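Local coordinates for protein titin (Homo sapiens, PDB 5JDD) that spans half the sarcomere of striated muscle as a giant elastic filament, with tandem immunoglobulin domains in its I-band spring, at residues I195-S207 and Y247-L260. Residues are numbered along the deposited sequence; the frame is centred on the assembly and turned at random.
Sequences ITFEVTVNYEGIS and YTFVAGKATSTATL
Val-199 lays a methyl on the ring of Phe-249, and this pair sits at the heart of an I-set immunoglobulin beta-sandwich, the third domain of the tandem. Strand 195-201 belongs to one sheet and the hairpin of strands 247-251 and 254-260 to the other; no hydrogen bond joins them directly, and the axes of 195-201 and 247-251 run roughly in the same direction, 9.0 Å apart. Mostly apolar side chains fill the gap. In one of the two conformers modelled for Val-199, CG2 stands over the middle of the Phe-249 ring, 3.5 Å from its centroid and 7° off the normal, a CH-pi contact. With CG of Phe-249 anti to the backbone N (chi1 171°), the ring is carried across Val-199, while Val-201 adds CG1 3.9 Å from Phe-249 CE2. Trp-210 meets the same phenylalanine ring edge-to-face.

Further along, the Phe-197 ring packs against both strands of the hairpin. Its CE2 comes within 3.6 Å of Tyr-247 CD1, the two rings inclined at 36° in neither a stack nor a T, and Tyr-247 CB lies over one face. At the ring edge, CZ of Phe-197 is 3.8 Å from Leu-260 CB; Ala-258 CB approaches Phe-197 CE1 obliquely, at 4.1 Å. The tyrosine hydroxyl bonds outside this packing, to the backbone O of Asp-243. Ile-187 of strand 187-190 touches Ile-195, Phe-197 and Leu-260.

Toward the type II' turn from Ala-251 to Ala-254, on the side facing the preceding domain, the contact thins out. Ile-206 CD1 and, at 3.5 Å, Ser-207 O still touch Ala-251 CB, but exposed Gly-252 is reached through solvent: one water, its O 3.0 Å from both Ser-207 O and Gly-252 N, donates to the first and accepts from the second.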
ATOM      1  N   ILE A 195      37.619  -1.237 -27.537  1.00  9.92           N
ATOM      2  CA  ILE A 195      37.708  -2.129 -26.376  1.00  8.89           C
ATOM      3  C   ILE A 195      36.353  -2.284 -25.718  1.00  9.82           C
ATOM      4  O   ILE A 195      35.484  -1.419 -25.869  1.00 11.14           O
ATOM      5  CB  ILE A 195      38.751  -1.624 -25.335  1.00  9.62           C
ATOM      6  CG1 ILE A 195      38.344  -0.280 -24.719  1.00 11.50           C
ATOM      7  CG2 ILE A 195      40.111  -1.484 -26.000  1.00 12.05           C
ATOM      8  CD1 ILE A 195      37.521  -0.373 -23.395  1.00 12.29           C
ATOM      9  N   THR A 196      36.175  -3.375 -24.978  1.00 10.44           N
ATOM     10  CA  THR A 196      34.930  -3.589 -24.248  1.00  9.44           C
ATOM     11  C   THR A 196      35.182  -4.139 -22.849  1.00 10.10           C
ATOM     12  O   THR A 196      35.666  -5.269 -22.700  1.00 14.39           O
ATOM     13  CB  THR A 196      33.998  -4.564 -25.003  1.00 13.70           C
ATOM     14  OG1 THR A 196      33.776  -4.091 -26.338  1.00 17.36           O
ATOM     15  CG2 THR A 196      32.661  -4.682 -24.274  1.00 14.36           C
ATOM     16  N   PHE A 197      34.858  -3.349 -21.830  1.00  8.36           N
ATOM     17  CA  PHE A 197      34.831  -3.850 -20.457  1.00  9.38           C
ATOM     18  C   PHE A 197      33.500  -4.555 -20.239  1.00 11.24           C
ATOM     19  O   PHE A 197      32.484  -4.109 -20.769  1.00 11.00           O
ATOM     20  CB  PHE A 197      34.922  -2.695 -19.456  1.00 10.37           C
ATOM     21  CG  PHE A 197      36.311  -2.133 -19.272  1.00  8.87           C
ATOM     22  CD1 PHE A 197      37.264  -2.835 -18.546  1.00  9.75           C
ATOM     23  CD2 PHE A 197      36.649  -0.890 -19.794  1.00  9.01           C
ATOM     24  CE1 PHE A 197      38.538  -2.321 -18.361  1.00  9.82           C
ATOM     25  CE2 PHE A 197      37.920  -0.366 -19.614  1.00 11.03           C
ATOM     26  CZ  PHE A 197      38.863  -1.078 -18.891  1.00 11.45           C
ATOM     27  N   GLU A 198      33.498  -5.641 -19.472  1.00 11.24           N
ATOM     28  CA  GLU A 198      32.266  -6.389 -19.180  1.00 11.60           C
ATOM     29  C   GLU A 198      32.218  -6.851 -17.727  1.00 10.40           C
ATOM     30  O   GLU A 198      33.229  -7.298 -17.181  1.00 13.61           O
ATOM     31  CB  GLU A 198      32.159  -7.625 -20.077  1.00 14.23           C
ATOM     32  CG  GLU A 198      32.209  -7.357 -21.568  1.00 26.75           C
ATOM     33  CD  GLU A 198      32.117  -8.630 -22.388  1.00 46.34           C
ATOM     34  OE1 GLU A 198      30.984  -9.084 -22.654  1.00 55.29           O
ATOM     35  OE2 GLU A 198      33.178  -9.179 -22.760  1.00 52.08           O
ATOM     36  N   VAL A 199      31.042  -6.722 -17.115  1.00 10.06           N
ATOM     37  CA  VAL A 199      30.790  -7.293 -15.794  0.61 10.03           C
ATOM     38  C   VAL A 199      29.519  -8.098 -15.851  1.00 12.03           C
ATOM     39  O   VAL A 199      28.641  -7.835 -16.667  1.00 12.97           O
ATOM     40  CB  VAL A 199      30.563  -6.236 -14.695  0.61 19.08           C
ATOM     41  CG1 VAL A 199      31.839  -5.575 -14.313  0.61 20.97           C
ATOM     42  CG2 VAL A 199      29.531  -5.209 -15.138  0.61 16.39           C
ATOM     43  N   THR A 200      29.427  -9.105 -14.994  1.00 10.11           N
ATOM     44  CA  THR A 200      28.184  -9.850 -14.864  1.00 10.70           C
ATOM     45  C   THR A 200      27.712  -9.708 -13.430  1.00  8.93           C
ATOM     46  O   THR A 200      28.526  -9.755 -12.500  1.00 10.15           O
ATOM     47  CB  THR A 200      28.352 -11.329 -15.241  1.00 11.45           C
ATOM     48  OG1 THR A 200      28.886 -11.410 -16.571  1.00 14.71           O
ATOM     49  CG2 THR A 200      27.006 -12.045 -15.198  1.00 13.58           C
ATOM     50  N   VAL A 201      26.416  -9.475 -13.258  1.00 10.00           N
ATOM     51  CA  VAL A 201      25.817  -9.333 -11.925  1.00 10.19           C
ATOM     52  C   VAL A 201      24.817 -10.453 -11.668  1.00  9.21           C
ATOM     53  O   VAL A 201      24.509 -11.238 -12.568  1.00 12.80           O
ATOM     54  CB  VAL A 201      25.123  -7.970 -11.741  1.00  9.14           C
ATOM     55  CG1 VAL A 201      26.144  -6.833 -11.823  1.00  9.47           C
ATOM     56  CG2 VAL A 201      24.024  -7.772 -12.789  1.00  9.57           C
ATOM     57  N   ASN A 202      24.301 -10.534 -10.444  1.00 10.69           N
ATOM     58  CA  ASN A 202      23.387 -11.620 -10.092  1.00  8.73           C
ATOM     59  C   ASN A 202      21.897 -11.373 -10.352  1.00 12.04           C
ATOM     60  O   ASN A 202      21.101 -12.311 -10.316  1.00 16.57           O
ATOM     61  CB  ASN A 202      23.613 -12.074  -8.639  1.00 11.86           C
ATOM     62  CG  ASN A 202      23.378 -10.964  -7.615  1.00  9.60           C
ATOM     63  OD1 ASN A 202      23.401  -9.773  -7.934  1.00 12.21           O
ATOM     64  ND2 ASN A 202      23.178 -11.363  -6.362  1.00 12.34           N
ATOM     65  N   TYR A 203      21.513 -10.123 -10.603  1.00 10.82           N
ATOM     66  CA  TYR A 203      20.105  -9.784 -10.787  1.00 10.74           C
ATOM     67  C   TYR A 203      19.865  -8.982 -12.052  1.00  9.60           C
ATOM     68  O   TYR A 203      20.646  -8.094 -12.400  1.00 12.26           O
ATOM     69  CB  TYR A 203      19.580  -8.960  -9.606  1.00 11.96           C
ATOM     70  CG  TYR A 203      19.634  -9.621  -8.248  1.00  9.88           C
ATOM     71  CD1 TYR A 203      18.923 -10.791  -7.993  1.00 10.14           C
ATOM     72  CD2 TYR A 203      20.339  -9.042  -7.205  1.00 11.14           C
ATOM     73  CE1 TYR A 203      18.946 -11.389  -6.732  1.00 12.03           C
ATOM     74  CE2 TYR A 203      20.370  -9.623  -5.944  1.00 10.25           C
ATOM     75  CZ  TYR A 203      19.677 -10.800  -5.713  1.00 12.09           C
ATOM     76  OH  TYR A 203      19.702 -11.383  -4.460  1.00 15.23           O
ATOM     77  N   GLU A 204      18.754  -9.276 -12.719  1.00 13.43           N
ATOM     78  CA  GLU A 204      18.348  -8.515 -13.887  1.00 14.77           C
ATOM     79  C   GLU A 204      17.651  -7.236 -13.440  1.00 12.56           C
ATOM     80  O   GLU A 204      17.020  -7.213 -12.374  1.00 15.26           O
ATOM     81  CB  GLU A 204      17.392  -9.360 -14.730  1.00 20.80           C
ATOM     82  CG  GLU A 204      17.051  -8.769 -16.072  1.00 33.85           C
ATOM     83  CD  GLU A 204      16.553  -9.811 -17.049  1.00 41.54           C
ATOM     84  OE1 GLU A 204      15.468 -10.382 -16.807  1.00 34.06           O
ATOM     85  OE2 GLU A 204      17.254 -10.058 -18.056  1.00 39.11           O
ATOM     86  N   GLY A 205      17.779  -6.177 -14.236  1.00 13.12           N
ATOM     87  CA  GLY A 205      16.967  -4.986 -14.051  1.00 15.73           C
ATOM     88  C   GLY A 205      17.515  -4.006 -13.038  1.00 12.56           C
ATOM     89  O   GLY A 205      16.808  -3.115 -12.577  1.00 13.47           O
ATOM     90  N   ILE A 206      18.783  -4.154 -12.683  1.00 11.81           N
ATOM     91  CA  ILE A 206      19.364  -3.237 -11.718  1.00 10.63           C
ATOM     92  C   ILE A 206      19.846  -1.956 -12.392  1.00 11.97           C
ATOM     93  O   ILE A 206      20.044  -1.919 -13.610  1.00 15.55           O
ATOM     94  CB  ILE A 206      20.463  -3.925 -10.891  1.00 12.02           C
ATOM     95  CG1 ILE A 206      21.479  -4.611 -11.799  1.00 18.29           C
ATOM     96  CG2 ILE A 206      19.832  -4.986 -10.004  1.00 15.60           C
ATOM     97  CD1 ILE A 206      22.625  -3.740 -12.224  1.00 18.01           C
ATOM     98  N   SER A 207      19.986  -0.899 -11.605  1.00 11.30           N
ATOM     99  CA  SER A 207      20.524   0.355 -12.105  0.60 12.55           C
ATOM    100  C   SER A 207      22.025   0.394 -11.867  1.00 12.25           C
ATOM    101  O   SER A 207      22.535  -0.177 -10.893  1.00 13.67           O
ATOM    102  CB  SER A 207      19.853   1.547 -11.427  0.60 14.68           C
ATOM    103  OG  SER A 207      18.481   1.608 -11.780  0.60 15.93           O
ATOM    104  N   TYR A 247      38.644   2.300 -14.680  1.00  9.42           N
ATOM    105  CA  TYR A 247      37.210   2.294 -14.907  1.00  8.75           C
ATOM    106  C   TYR A 247      36.509   1.506 -13.824  1.00 10.73           C
ATOM    107  O   TYR A 247      36.995   0.446 -13.408  1.00 12.00           O
ATOM    108  CB  TYR A 247      36.909   1.722 -16.296  1.00  8.04           C
ATOM    109  CG  TYR A 247      37.373   2.651 -17.382  1.00  7.95           C
ATOM    110  CD1 TYR A 247      38.694   2.637 -17.830  1.00  8.28           C
ATOM    111  CD2 TYR A 247      36.505   3.582 -17.927  1.00  9.89           C
ATOM    112  CE1 TYR A 247      39.128   3.529 -18.815  1.00  8.21           C
ATOM    113  CE2 TYR A 247      36.925   4.457 -18.931  1.00  8.91           C
ATOM    114  CZ  TYR A 247      38.240   4.430 -19.356  1.00  7.93           C
ATOM    115  OH  TYR A 247      38.662   5.309 -20.330  1.00 10.10           O
ATOM    116  N   THR A 248      35.373   2.033 -13.360  1.00  7.91           N
ATOM    117  CA  THR A 248      34.633   1.402 -12.279  1.00 11.29           C
ATOM    118  C   THR A 248      33.177   1.207 -12.679  1.00  8.72           C
ATOM    119  O   THR A 248      32.513   2.137 -13.141  1.00 10.54           O
ATOM    120  CB  THR A 248      34.672   2.247 -10.992  1.00  9.54           C
ATOM    121  OG1 THR A 248      36.036   2.475 -10.608  1.00 11.15           O
ATOM    122  CG2 THR A 248      33.941   1.539  -9.854  1.00 11.07           C
ATOM    123  N   PHE A 249      32.689  -0.013 -12.504  1.00  8.52           N
ATOM    124  CA  PHE A 249      31.272  -0.290 -12.631  1.00  8.42           C
ATOM    125  C   PHE A 249      30.677  -0.195 -11.238  1.00  9.12           C
ATOM    126  O   PHE A 249      31.233  -0.766 -10.288  1.00  8.96           O
ATOM    127  CB  PHE A 249      31.067  -1.690 -13.211  1.00  9.12           C
ATOM    128  CG  PHE A 249      29.641  -2.157 -13.182  1.00  8.47           C
ATOM    129  CD1 PHE A 249      28.763  -1.816 -14.203  1.00  8.52           C
ATOM    130  CD2 PHE A 249      29.190  -2.959 -12.147  1.00 10.40           C
ATOM    131  CE1 PHE A 249      27.442  -2.267 -14.184  1.00  7.96           C
ATOM    132  CE2 PHE A 249      27.873  -3.401 -12.114  1.00 11.01           C
ATOM    133  CZ  PHE A 249      26.997  -3.056 -13.140  1.00 10.86           C
ATOM    134  N   VAL A 250      29.561   0.524 -11.116  1.00  8.40           N
ATOM    135  CA  VAL A 250      28.885   0.697  -9.834  1.00  6.97           C
ATOM    136  C   VAL A 250      27.421   0.307  -9.939  1.00  9.63           C
ATOM    137  O   VAL A 250      26.708   0.812 -10.795  1.00 10.42           O
ATOM    138  CB  VAL A 250      28.926   2.161  -9.369  1.00 10.16           C
ATOM    139  CG1 VAL A 250      28.193   2.323  -8.035  1.00 11.83           C
ATOM    140  CG2 VAL A 250      30.357   2.658  -9.260  1.00 12.61           C
ATOM    141  N   ALA A 251      26.965  -0.584  -9.064  1.00 10.45           N
ATOM    142  CA  ALA A 251      25.546  -0.920  -9.004  1.00 11.44           C
ATOM    143  C   ALA A 251      25.158  -1.154  -7.564  1.00  9.07           C
ATOM    144  O   ALA A 251      25.655  -2.096  -6.942  1.00 11.75           O
ATOM    145  CB  ALA A 251      25.247  -2.159  -9.828  1.00 13.57           C
ATOM    146  N   GLY A 252      24.279  -0.306  -7.044  1.00 10.86           N
ATOM    147  CA  GLY A 252      23.941  -0.346  -5.632  1.00 12.35           C
ATOM    148  C   GLY A 252      25.201  -0.142  -4.812  1.00 12.89           C
ATOM    149  O   GLY A 252      25.951   0.812  -5.044  1.00 15.66           O
ATOM    150  N   LYS A 253      25.451  -1.047  -3.871  1.00 11.51           N
ATOM    151  CA  LYS A 253      26.677  -0.998  -3.071  1.00 11.42           C
ATOM    152  C   LYS A 253      27.818  -1.830  -3.651  1.00 11.08           C
ATOM    153  O   LYS A 253      28.880  -1.942  -3.032  1.00 13.77           O
ATOM    154  CB  LYS A 253      26.383  -1.426  -1.631  1.00 14.44           C
ATOM    155  CG  LYS A 253      25.366  -0.536  -0.926  1.00 15.57           C
ATOM    156  CD  LYS A 253      25.194  -0.886   0.553  1.00 22.95           C
ATOM    157  CE  LYS A 253      24.276  -2.082   0.772  1.00 30.19           C
ATOM    158  NZ  LYS A 253      24.877  -3.393   0.411  1.00 41.01           N
ATOM    159  N   ALA A 254      27.617  -2.405  -4.832  1.00  9.05           N
ATOM    160  CA  ALA A 254      28.641  -3.243  -5.450  1.00  9.95           C
ATOM    161  C   ALA A 254      29.470  -2.451  -6.444  1.00 10.03           C
ATOM    162  O   ALA A 254      28.928  -1.632  -7.201  1.00 12.12           O
ATOM    163  CB  ALA A 254      28.006  -4.426  -6.152  1.00 13.13           C
ATOM    164  N   THR A 255      30.783  -2.677  -6.435  1.00 10.36           N
ATOM    165  CA  THR A 255      31.666  -2.070  -7.433  1.00  8.54           C
ATOM    166  C   THR A 255      32.731  -3.032  -7.926  1.00  8.76           C
ATOM    167  O   THR A 255      33.133  -3.973  -7.226  1.00 11.38           O
ATOM    168  CB  THR A 255      32.396  -0.787  -6.933  1.00 11.54           C
ATOM    169  OG1 THR A 255      33.313  -1.122  -5.885  1.00 15.70           O
ATOM    170  CG2 THR A 255      31.419   0.265  -6.440  1.00 18.76           C
ATOM    171  N   SER A 256      33.215  -2.765  -9.134  1.00  9.56           N
ATOM    172  CA  SER A 256      34.360  -3.470  -9.689  1.00  9.67           C
ATOM    173  C   SER A 256      35.184  -2.472 -10.484  1.00  9.79           C
ATOM    174  O   SER A 256      34.619  -1.683 -11.248  1.00 11.19           O
ATOM    175  CB  SER A 256      33.895  -4.619 -10.590  1.00 10.41           C
ATOM    176  OG  SER A 256      35.018  -5.281 -11.168  1.00 12.86           O
ATOM    177  N   THR A 257      36.503  -2.492 -10.305  1.00  9.87           N
ATOM    178  CA  THR A 257      37.389  -1.553 -11.007  1.00 10.84           C
ATOM    179  C   THR A 257      38.484  -2.306 -11.759  1.00 12.85           C
ATOM    180  O   THR A 257      38.975  -3.335 -11.285  1.00 13.78           O
ATOM    181  CB  THR A 257      38.024  -0.525 -10.040  1.00 14.79           C
ATOM    182  OG1 THR A 257      36.995   0.230  -9.390  1.00 16.80           O
ATOM    183  CG2 THR A 257      38.934   0.448 -10.779  1.00 15.50           C
ATOM    184  N   ALA A 258      38.839  -1.813 -12.943  1.00  9.78           N
ATOM    185  CA  ALA A 258      39.978  -2.350 -13.683  1.00  9.76           C
ATOM    186  C   ALA A 258      40.599  -1.221 -14.470  1.00 12.39           C
ATOM    187  O   ALA A 258      40.052  -0.120 -14.522  1.00 13.94           O
ATOM    188  CB  ALA A 258      39.549  -3.476 -14.605  1.00 14.56           C
ATOM    189  N   THR A 259      41.746  -1.486 -15.078  1.00  9.79           N
ATOM    190  CA  THR A 259      42.478  -0.440 -15.771  1.00  9.58           C
ATOM    191  C   THR A 259      42.545  -0.702 -17.270  1.00  9.92           C
ATOM    192  O   THR A 259      42.719  -1.850 -17.701  1.00 11.92           O
ATOM    193  CB  THR A 259      43.900  -0.342 -15.203  1.00 10.95           C
ATOM    194  OG1 THR A 259      43.826  -0.044 -13.803  1.00 15.45           O
ATOM    195  CG2 THR A 259      44.702   0.751 -15.908  1.00 13.20           C
ATOM    196  N   LEU A 260      42.400   0.360 -18.060  1.00  8.93           N
ATOM    197  CA  LEU A 260      42.670   0.313 -19.496  1.00  8.11           C
ATOM    198  C   LEU A 260      44.058   0.878 -19.735  1.00  9.16           C
ATOM    199  O   LEU A 260      44.342   2.020 -19.362  1.00 10.20           O
ATOM    200  CB  LEU A 260      41.641   1.138 -20.276  1.00  9.39           C
ATOM    201  CG  LEU A 260      41.909   1.321 -21.774  1.00  9.23           C
ATOM    202  CD1 LEU A 260      41.933  -0.009 -22.509  1.00 11.00           C
ATOM    203  CD2 LEU A 260      40.853   2.233 -22.389  1.00 10.55           C
TER
HETATM  204  O   HOH W   1      23.087   1.856  -8.768  1.00 18.68           O